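Local atomic coordinates of inactive glucansucrase (Lactobacillus reuteri, PDB entry 5JBD), a protein that is an inactive member of glycoside hydrolase family 70, the glucansucrase family, with a TIM-type barrel core and a bound calcium ion. Residues E259-N264 with E798-K803; I244-P249 with A253-W258; G279-A284 with E705-T710. All coordinates share one frame; numbering follows the deposited sequence.

Contact 1. Residues E259-N264 with E798-K803; sequences EYFLLN and ETYGGK
Phe261, in the last turn of helix 249-263, and Tyr800, at the end of helix 794-800, face each other with their CA atoms 8.4 Å apart, and both start their side chains toward the opposite segment. From there two rings do all the touching. Phe261 holds CG anti to its backbone nitrogen (chi1 175°), which swings the ring off the helix and sends its CE1 corner across to Tyr800. CE1 comes down over one face of the Tyr800 ring, near the rim, 3.9 Å from Tyr800 CD1. The planes are inclined at 49° and the centroids lie 5.3 Å apart, so the meeting is an oblique aromatic one. The opposite face of the tyrosine is taken by the CG2 methyl of its neighbour Thr799, 3.6 Å above the plane, so Tyr800 is held between a methyl group and a phenyl corner. Phe261 is itself buried and has Tyr713 as an edge-to-face partner; Met269 touches both Phe261 and Tyr800.

Beyond Tyr800 the chain leaves the helix in a type II turn closed by Lys803 N to Tyr800 O at 3.0 Å, with Gly802 taking the positive phi of the third position. Asn264, where helix 249-263 gives out, folds its amide back so that ND2 donates to Tyr260 O (3.0 Å, 163° at the hydrogen). The whole is an aromatic contact between two helix C-termini on the outside of a TIM-type barrel, joining a helix of the barrel's outer layer to a short helix from far along the chain.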
loop_
_atom_site.group_PDB
_atom_site.type_symbol
_atom_site.label_atom_id
_atom_site.label_comp_id
_atom_site.label_asym_id
_atom_site.label_seq_id
_atom_site.Cartn_x
_atom_site.Cartn_y
_atom_site.Cartn_z
ATOM N N GLU A 259 -1.018 14.331 -10.645
ATOM C CA GLU A 259 -0.440 15.219 -9.630
ATOM C C GLU A 259 -1.038 16.620 -9.703
ATOM O O GLU A 259 -1.427 17.184 -8.677
ATOM C CB GLU A 259 1.080 15.257 -9.776
ATOM C CG GLU A 259 1.749 13.931 -9.405
ATOM C CD GLU A 259 3.082 13.695 -10.088
ATOM O OE1 GLU A 259 3.699 14.674 -10.558
ATOM O OE2 GLU A 259 3.504 12.517 -10.186
ATOM N N TYR A 260 -1.175 17.144 -10.927
ATOM C CA TYR A 260 -1.770 18.457 -11.135
ATOM C C TYR A 260 -3.220 18.485 -10.613
ATOM O O TYR A 260 -3.641 19.455 -9.973
ATOM C CB TYR A 260 -1.698 18.871 -12.620
ATOM C CG TYR A 260 -2.328 20.221 -12.890
ATOM C CD1 TYR A 260 -1.647 21.407 -12.611
ATOM C CD2 TYR A 260 -3.631 20.312 -13.376
ATOM C CE1 TYR A 260 -2.241 22.643 -12.823
ATOM C CE2 TYR A 260 -4.230 21.539 -13.603
ATOM C CZ TYR A 260 -3.542 22.693 -13.330
ATOM O OH TYR A 260 -4.166 23.897 -13.564
ATOM N N PHE A 261 -3.961 17.409 -10.866
ATOM C CA PHE A 261 -5.347 17.266 -10.393
ATOM C C PHE A 261 -5.439 17.322 -8.873
ATOM O O PHE A 261 -6.211 18.100 -8.306
ATOM C CB PHE A 261 -5.915 15.938 -10.916
ATOM C CG PHE A 261 -7.293 15.590 -10.413
ATOM C CD1 PHE A 261 -8.424 16.165 -10.978
ATOM C CD2 PHE A 261 -7.459 14.628 -9.417
ATOM C CE1 PHE A 261 -9.699 15.818 -10.537
ATOM C CE2 PHE A 261 -8.728 14.271 -8.981
ATOM C CZ PHE A 261 -9.851 14.875 -9.535
ATOM N N LEU A 262 -4.622 16.515 -8.212
ATOM C CA LEU A 262 -4.633 16.457 -6.748
ATOM C C LEU A 262 -4.191 17.782 -6.111
ATOM O O LEU A 262 -4.768 18.207 -5.112
ATOM C CB LEU A 262 -3.789 15.289 -6.251
ATOM C CG LEU A 262 -4.346 13.905 -6.618
ATOM C CD1 LEU A 262 -3.301 12.854 -6.348
ATOM C CD2 LEU A 262 -5.646 13.588 -5.877
ATOM N N LEU A 263 -3.228 18.459 -6.736
ATOM C CA LEU A 263 -2.728 19.747 -6.241
ATOM C C LEU A 263 -3.704 20.905 -6.456
ATOM O O LEU A 263 -3.479 21.994 -5.915
ATOM C CB LEU A 263 -1.366 20.092 -6.876
ATOM C CG LEU A 263 -0.154 19.220 -6.509
ATOM C CD1 LEU A 263 0.979 19.412 -7.516
ATOM C CD2 LEU A 263 0.361 19.488 -5.098
ATOM N N ASN A 264 -4.769 20.671 -7.237
ATOM C CA ASN A 264 -5.832 21.637 -7.473
ATOM C C ASN A 264 -7.242 21.019 -7.319
ATOM O O ASN A 264 -8.200 21.511 -7.921
ATOM C CB ASN A 264 -5.657 22.209 -8.888
ATOM C CG ASN A 264 -4.401 23.038 -9.013
ATOM O OD1 ASN A 264 -4.372 24.183 -8.595
ATOM N ND2 ASN A 264 -3.355 22.451 -9.554
ATOM N N GLU A 798 -11.915 8.150 -17.511
ATOM C CA GLU A 798 -12.486 8.596 -18.789
ATOM C C GLU A 798 -12.561 10.106 -18.841
ATOM O O GLU A 798 -12.136 10.699 -19.809
ATOM C CB GLU A 798 -13.896 8.023 -19.036
ATOM C CG GLU A 798 -13.945 6.520 -19.290
ATOM C CD GLU A 798 -13.523 6.099 -20.688
ATOM O OE1 GLU A 798 -13.199 6.972 -21.540
ATOM O OE2 GLU A 798 -13.491 4.860 -20.923
ATOM N N THR A 799 -13.083 10.721 -17.788
ATOM C CA THR A 799 -13.276 12.167 -17.761
ATOM C C THR A 799 -11.968 12.948 -17.560
ATOM O O THR A 799 -11.728 13.933 -18.252
ATOM C CB THR A 799 -14.299 12.566 -16.673
ATOM O OG1 THR A 799 -15.547 11.933 -16.950
ATOM C CG2 THR A 799 -14.519 14.081 -16.630
ATOM N N TYR A 800 -11.135 12.513 -16.615
ATOM C CA TYR A 800 -9.989 13.317 -16.161
ATOM C C TYR A 800 -8.628 12.886 -16.701
ATOM O O TYR A 800 -7.663 13.661 -16.635
ATOM C CB TYR A 800 -9.972 13.342 -14.629
ATOM C CG TYR A 800 -11.218 13.992 -14.078
ATOM C CD1 TYR A 800 -11.330 15.362 -14.053
ATOM C CD2 TYR A 800 -12.302 13.230 -13.617
ATOM C CE1 TYR A 800 -12.481 15.976 -13.569
ATOM C CE2 TYR A 800 -13.464 13.833 -13.133
ATOM C CZ TYR A 800 -13.543 15.209 -13.116
ATOM O OH TYR A 800 -14.664 15.835 -12.648
ATOM N N GLY A 801 -8.549 11.673 -17.234
ATOM C CA GLY A 801 -7.295 11.131 -17.715
ATOM C C GLY A 801 -6.758 11.984 -18.841
ATOM O O GLY A 801 -7.425 12.162 -19.869
ATOM N N GLY A 802 -5.575 12.557 -18.630
ATOM C CA GLY A 802 -4.961 13.431 -19.620
ATOM C C GLY A 802 -5.619 14.779 -19.849
ATOM O O GLY A 802 -5.161 15.543 -20.702
ATOM N N LYS A 803 -6.650 15.111 -19.075
ATOM C CA LYS A 803 -7.450 16.315 -19.328
ATOM C C LYS A 803 -6.642 17.626 -19.273
ATOM O O LYS A 803 -6.908 18.554 -20.030
ATOM C CB LYS A 803 -8.628 16.371 -18.345
ATOM C CG LYS A 803 -9.557 17.561 -18.524
ATOM C CD LYS A 803 -10.686 17.496 -17.510
ATOM C CE LYS A 803 -11.620 18.662 -17.660
ATOM N NZ LYS A 803 -12.749 18.646 -16.697
#

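Contact 2. Residues I244-P249 with A253-W258; sequences IDNSNP and AENLNW
Asn246 and Asn255 both set CG anti to their carbonyl carbons, with chi1 at -75° and -67°, and these torsions bring two amides together where the chain enters helix 249-263. This is a helix N-terminus with an N-cap: the side chain of Asn248 caps the new helix through OD1, which accepts from Val250 N. The two asparagine side chains cross at about a right angle, their amide planes 35° apart. Asn255 ND2 donates to Asn246 OD1 at 2.8 Å in a nearly straight bond; the acceptor lies close to the plane of the Asn255 amide, and the donor is only slightly tilted from the Asn246 carbonyl plane. A water lies between the two carbonyl oxygens, 2.9 Å from Asn246 OD1 and 2.6 Å from Asn255 OD1. Asn246 OD1 thus takes the amide N-H and has a water close by, although the site is buried. Its ND2 is spoken for as well, by Met750 O, which fixes the flip of the amide.

The loop has its own brace. Asp245 OD1 accepts from Ser247 N at 3.0 Å, an Asx turn, with the donor coming from above the carboxylate plane, while Ser247 OG is placed on the syn lone pair of Asp245 OD1. The calcium ion lies about 5 Å from the Asn246 side chain. Its ligands include Asp243 and Asn751, next in sequence to Ile244 and Met750, so the Asn246 bond to Met750 O probably links the helix entry to the chain that supplies the metal ligand Asn751. In the first turn of the helix, Ala253 N donates to Pro249 O at 3.1 Å, and the same oxygen lies 3.8 Å from Ala253 CB.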
loop_
_atom_site.group_PDB
_atom_site.type_symbol
_atom_site.label_atom_id
_atom_site.label_comp_id
_atom_site.label_asym_id
_atom_site.label_seq_id
_atom_site.Cartn_x
_atom_site.Cartn_y
_atom_site.Cartn_z
ATOM N N ILE A 244 1.867 -0.924 -12.555
ATOM C CA ILE A 244 1.837 0.086 -13.615
ATOM C C ILE A 244 3.234 0.288 -14.199
ATOM O O ILE A 244 4.219 0.394 -13.454
ATOM C CB ILE A 244 1.263 1.416 -13.103
ATOM C CG1 ILE A 244 -0.150 1.222 -12.532
ATOM C CG2 ILE A 244 1.262 2.465 -14.213
ATOM C CD1 ILE A 244 -1.191 0.708 -13.516
ATOM N N ASP A 245 3.325 0.334 -15.533
ATOM C CA ASP A 245 4.603 0.576 -16.204
ATOM C C ASP A 245 4.971 2.072 -16.164
ATOM O O ASP A 245 4.704 2.824 -17.102
ATOM C CB ASP A 245 4.621 0.063 -17.634
ATOM C CG ASP A 245 5.960 0.294 -18.315
ATOM O OD1 ASP A 245 6.958 0.610 -17.613
ATOM O OD2 ASP A 245 6.040 0.140 -19.549
ATOM N N ASN A 246 5.639 2.461 -15.084
ATOM C CA ASN A 246 6.091 3.846 -14.901
ATOM C C ASN A 246 7.349 4.226 -15.717
ATOM O O ASN A 246 7.839 5.349 -15.591
ATOM C CB ASN A 246 6.251 4.155 -13.399
ATOM C CG ASN A 246 4.901 4.352 -12.694
ATOM O OD1 ASN A 246 4.207 5.350 -12.935
ATOM N ND2 ASN A 246 4.527 3.427 -11.826
ATOM N N SER A 247 7.854 3.318 -16.557
ATOM C CA SER A 247 8.857 3.660 -17.591
ATOM C C SER A 247 8.208 4.115 -18.915
ATOM O O SER A 247 8.900 4.644 -19.784
ATOM C CB SER A 247 9.764 2.473 -17.877
ATOM O OG SER A 247 9.094 1.476 -18.639
ATOM N N ASN A 248 6.903 3.893 -19.088
ATOM C CA ASN A 248 6.229 4.273 -20.344
ATOM C C ASN A 248 6.045 5.796 -20.380
ATOM O O ASN A 248 5.403 6.341 -19.485
ATOM C CB ASN A 248 4.882 3.547 -20.463
ATOM C CG ASN A 248 4.178 3.823 -21.785
ATOM O OD1 ASN A 248 3.974 4.982 -22.154
ATOM N ND2 ASN A 248 3.815 2.763 -22.511
ATOM N N PRO A 249 6.587 6.488 -21.411
ATOM C CA PRO A 249 6.451 7.958 -21.464
ATOM C C PRO A 249 5.024 8.504 -21.409
ATOM O O PRO A 249 4.811 9.591 -20.863
ATOM C CB PRO A 249 7.119 8.340 -22.795
ATOM C CG PRO A 249 8.057 7.229 -23.072
ATOM C CD PRO A 249 7.390 5.988 -22.534
ATOM N N ALA A 253 3.563 11.019 -18.439
ATOM C CA ALA A 253 2.739 12.208 -18.640
ATOM C C ALA A 253 1.430 12.127 -17.846
ATOM O O ALA A 253 1.016 13.114 -17.236
ATOM C CB ALA A 253 2.467 12.437 -20.124
ATOM N N GLU A 254 0.790 10.960 -17.825
ATOM C CA GLU A 254 -0.433 10.774 -17.018
ATOM C C GLU A 254 -0.222 10.998 -15.505
ATOM O O GLU A 254 -1.105 11.544 -14.832
ATOM C CB GLU A 254 -1.104 9.410 -17.319
ATOM C CG GLU A 254 -2.262 8.980 -16.404
ATOM C CD GLU A 254 -3.420 9.969 -16.310
ATOM O OE1 GLU A 254 -3.554 10.866 -17.173
ATOM O OE2 GLU A 254 -4.216 9.838 -15.347
ATOM N N ASN A 255 0.934 10.612 -14.969
ATOM C CA ASN A 255 1.238 10.890 -13.543
ATOM C C ASN A 255 1.278 12.395 -13.258
ATOM O O ASN A 255 0.757 12.849 -12.224
ATOM C CB ASN A 255 2.558 10.241 -13.106
ATOM C CG ASN A 255 2.495 8.727 -13.101
ATOM O OD1 ASN A 255 1.434 8.123 -12.864
ATOM N ND2 ASN A 255 3.637 8.103 -13.360
ATOM N N LEU A 256 1.862 13.155 -14.192
ATOM C CA LEU A 256 1.901 14.613 -14.102
ATOM C C LEU A 256 0.493 15.193 -14.100
ATOM O O LEU A 256 0.194 16.067 -13.281
ATOM C CB LEU A 256 2.740 15.223 -15.232
ATOM C CG LEU A 256 4.223 14.879 -15.208
ATOM C CD1 LEU A 256 4.913 15.377 -16.460
ATOM C CD2 LEU A 256 4.892 15.461 -13.979
ATOM N N ASN A 257 -0.358 14.692 -14.995
ATOM C CA ASN A 257 -1.792 15.025 -15.014
ATOM C C ASN A 257 -2.450 14.781 -13.659
ATOM O O ASN A 257 -3.166 15.637 -13.143
ATOM C CB ASN A 257 -2.521 14.198 -16.083
ATOM C CG ASN A 257 -3.884 14.757 -16.414
ATOM O OD1 ASN A 257 -4.000 15.683 -17.218
ATOM N ND2 ASN A 257 -4.925 14.206 -15.797
ATOM N N TRP A 258 -2.204 13.599 -13.105
ATOM C CA TRP A 258 -2.787 13.169 -11.829
ATOM C C TRP A 258 -2.316 14.041 -10.662
ATOM O O TRP A 258 -3.107 14.443 -9.802
ATOM C CB TRP A 258 -2.407 11.706 -11.565
ATOM C CG TRP A 258 -3.184 10.996 -10.490
ATOM C CD1 TRP A 258 -4.432 11.293 -10.028
ATOM C CD2 TRP A 258 -2.779 9.808 -9.798
ATOM N NE1 TRP A 258 -4.816 10.383 -9.078
ATOM C CE2 TRP A 258 -3.822 9.457 -8.924
ATOM C CE3 TRP A 258 -1.632 9.019 -9.827
ATOM C CZ2 TRP A 258 -3.747 8.351 -8.073
ATOM C CZ3 TRP A 258 -1.562 7.909 -8.999
ATOM C CH2 TRP A 258 -2.616 7.582 -8.138
HETATM O O HOH W 1 1.378 5.584 -12.431
#

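Contact 3. Residues G279-A284 with E705-T710; sequences GFRVDA and EGYSMT
Tyr707 lies across the ends of Arg281 and Asp283, and each of them meets its ring differently. Arg281 crosses it at about a right angle, with the guanidinium inclined 37° to the ring, and Tyr707 OH sits over one guanidinium face. The nearest pair, Arg281 NH1 and Tyr707 OH at 3.4 Å, is too badly angled for a hydrogen bond; the hydroxyl is instead bonded to Asp747. Asp283 runs obliquely to the tyrosine, its carboxylate only 25° from the ring plane, and OD1 comes within 3.5 Å of Tyr707 CE1.

The two charged groups are also tied to each other. Arg281 carries CG anti to its backbone nitrogen, and its chain then bends at chi2 (-84°), which lets NH1 reach Asp283 OD1 at 2.9 Å in a salt bridge that uses the anti lone pair of Asp283 OD1 and lies nearly in the guanidinium plane. NH1 also pairs with Asp747, so one nitrogen serves two carboxylates. Asp283 OD2 hydrogen-bonds a glycerol, consistent with a pocket at the C-terminal end of this barrel strand.

Strand 279-282 runs between strands 319-320 and 743-748 of the parallel barrel sheet. Trp690 of strand 688-691 touches both Arg281 and Tyr707, while Phe280 packs outward against helices 249-263 and 291-304.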
loop_
_atom_site.group_PDB
_atom_site.type_symbol
_atom_site.label_atom_id
_atom_site.label_comp_id
_atom_site.label_asym_id
_atom_site.label_seq_id
_atom_site.Cartn_x
_atom_site.Cartn_y
_atom_site.Cartn_z
ATOM N N GLY A 279 0.977 18.889 -1.199
ATOM C CA GLY A 279 2.096 18.030 -1.532
ATOM C C GLY A 279 1.718 16.576 -1.410
ATOM O O GLY A 279 0.530 16.262 -1.254
ATOM N N PHE A 280 2.717 15.696 -1.485
ATOM C CA PHE A 280 2.477 14.253 -1.520
ATOM C C PHE A 280 3.275 13.427 -0.530
ATOM O O PHE A 280 4.442 13.724 -0.224
ATOM C CB PHE A 280 2.769 13.718 -2.918
ATOM C CG PHE A 280 1.953 14.371 -3.985
ATOM C CD1 PHE A 280 0.577 14.138 -4.056
ATOM C CD2 PHE A 280 2.534 15.227 -4.913
ATOM C CE1 PHE A 280 -0.194 14.739 -5.036
ATOM C CE2 PHE A 280 1.760 15.829 -5.900
ATOM C CZ PHE A 280 0.401 15.587 -5.963
ATOM N N ARG A 281 2.624 12.379 -0.033
ATOM C CA ARG A 281 3.295 11.235 0.545
ATOM C C ARG A 281 3.358 10.213 -0.580
ATOM O O ARG A 281 2.318 9.791 -1.082
ATOM C CB ARG A 281 2.524 10.727 1.771
ATOM C CG ARG A 281 3.142 9.549 2.496
ATOM C CD ARG A 281 2.765 8.216 1.869
ATOM N NE ARG A 281 3.100 7.059 2.704
ATOM C CZ ARG A 281 2.863 5.790 2.361
ATOM N NH1 ARG A 281 2.293 5.499 1.199
ATOM N NH2 ARG A 281 3.170 4.808 3.196
ATOM N N VAL A 282 4.561 9.820 -0.996
ATOM C CA VAL A 282 4.721 9.004 -2.197
ATOM C C VAL A 282 4.805 7.514 -1.848
ATOM O O VAL A 282 5.825 7.034 -1.325
ATOM C CB VAL A 282 5.931 9.453 -3.033
ATOM C CG1 VAL A 282 6.013 8.644 -4.320
ATOM C CG2 VAL A 282 5.832 10.946 -3.343
ATOM N N ASP A 283 3.714 6.795 -2.117
ATOM C CA ASP A 283 3.627 5.367 -1.808
ATOM C C ASP A 283 4.557 4.547 -2.687
ATOM O O ASP A 283 4.674 4.807 -3.898
ATOM C CB ASP A 283 2.195 4.875 -2.034
ATOM C CG ASP A 283 2.001 3.418 -1.633
ATOM O OD1 ASP A 283 2.181 3.089 -0.434
ATOM O OD2 ASP A 283 1.667 2.621 -2.522
ATOM N N ALA A 284 5.239 3.574 -2.089
ATOM C CA ALA A 284 6.059 2.600 -2.844
ATOM C C ALA A 284 7.130 3.257 -3.718
ATOM O O ALA A 284 7.400 2.839 -4.857
ATOM C CB ALA A 284 5.143 1.693 -3.682
ATOM N N GLU A 705 -9.039 0.530 2.123
ATOM C CA GLU A 705 -8.282 1.700 2.596
ATOM C C GLU A 705 -7.911 2.695 1.504
ATOM O O GLU A 705 -7.583 3.839 1.825
ATOM C CB GLU A 705 -6.996 1.278 3.347
ATOM C CG GLU A 705 -5.783 0.912 2.486
ATOM C CD GLU A 705 -5.998 -0.296 1.583
ATOM O OE1 GLU A 705 -6.820 -1.173 1.913
ATOM O OE2 GLU A 705 -5.388 -0.357 0.507
ATOM N N GLY A 706 -7.904 2.251 0.244
ATOM C CA GLY A 706 -7.592 3.121 -0.885
ATOM C C GLY A 706 -6.331 2.839 -1.691
ATOM O O GLY A 706 -6.187 3.397 -2.776
ATOM N N TYR A 707 -5.414 2.003 -1.192
ATOM C CA TYR A 707 -4.264 1.568 -2.002
ATOM C C TYR A 707 -4.661 0.568 -3.090
ATOM O O TYR A 707 -4.019 0.515 -4.151
ATOM C CB TYR A 707 -3.137 0.956 -1.158
ATOM C CG TYR A 707 -2.483 1.883 -0.150
ATOM C CD1 TYR A 707 -1.728 2.982 -0.575
ATOM C CD2 TYR A 707 -2.568 1.638 1.216
ATOM C CE1 TYR A 707 -1.108 3.826 0.347
ATOM C CE2 TYR A 707 -1.938 2.474 2.141
ATOM C CZ TYR A 707 -1.208 3.571 1.694
ATOM O OH TYR A 707 -0.558 4.405 2.603
ATOM N N SER A 708 -5.696 -0.228 -2.823
ATOM C CA SER A 708 -6.294 -1.101 -3.841
ATOM C C SER A 708 -7.469 -0.336 -4.430
ATOM O O SER A 708 -8.573 -0.355 -3.855
ATOM C CB SER A 708 -6.764 -2.415 -3.219
ATOM O OG SER A 708 -5.651 -3.189 -2.823
ATOM N N MET A 709 -7.222 0.365 -5.541
ATOM C CA MET A 709 -8.204 1.301 -6.101
ATOM C C MET A 709 -8.542 0.971 -7.548
ATOM O O MET A 709 -7.705 0.467 -8.293
ATOM C CB MET A 709 -7.753 2.771 -5.936
ATOM C CG MET A 709 -6.866 3.368 -7.036
ATOM S SD MET A 709 -5.373 2.407 -7.305
ATOM C CE MET A 709 -4.289 3.223 -6.118
ATOM N N THR A 710 -9.796 1.253 -7.906
ATOM C CA THR A 710 -10.331 1.050 -9.242
ATOM C C THR A 710 -10.451 2.346 -10.038
ATOM O O THR A 710 -10.670 2.286 -11.246
ATOM C CB THR A 710 -11.741 0.409 -9.160
ATOM O OG1 THR A 710 -12.615 1.248 -8.381
ATOM C CG2 THR A 710 -11.664 -0.960 -8.498
#

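Contacts 1 and 2 share helix 249-263, one near its end and the other at its start, and Asn257 joins them by a bond from ND2 to Tyr800 O at 2.9 Å. Contact 3 lies nearest the centre of the chain, about 6 Å from it to the contact's own centre, against about 21 Å for contact 1, and its strand touches the same helix where Leu263 CG meets Phe280 CZ at 3.7 Å. Chemistry follows place. The partly buried contact 1 is aromatic and apolar; contact 2, fully buried near the calcium ion, relies on neutral amides, backbone and water; contact 3, at the mouth of the barrel, gathers charged groups beside a tyrosine.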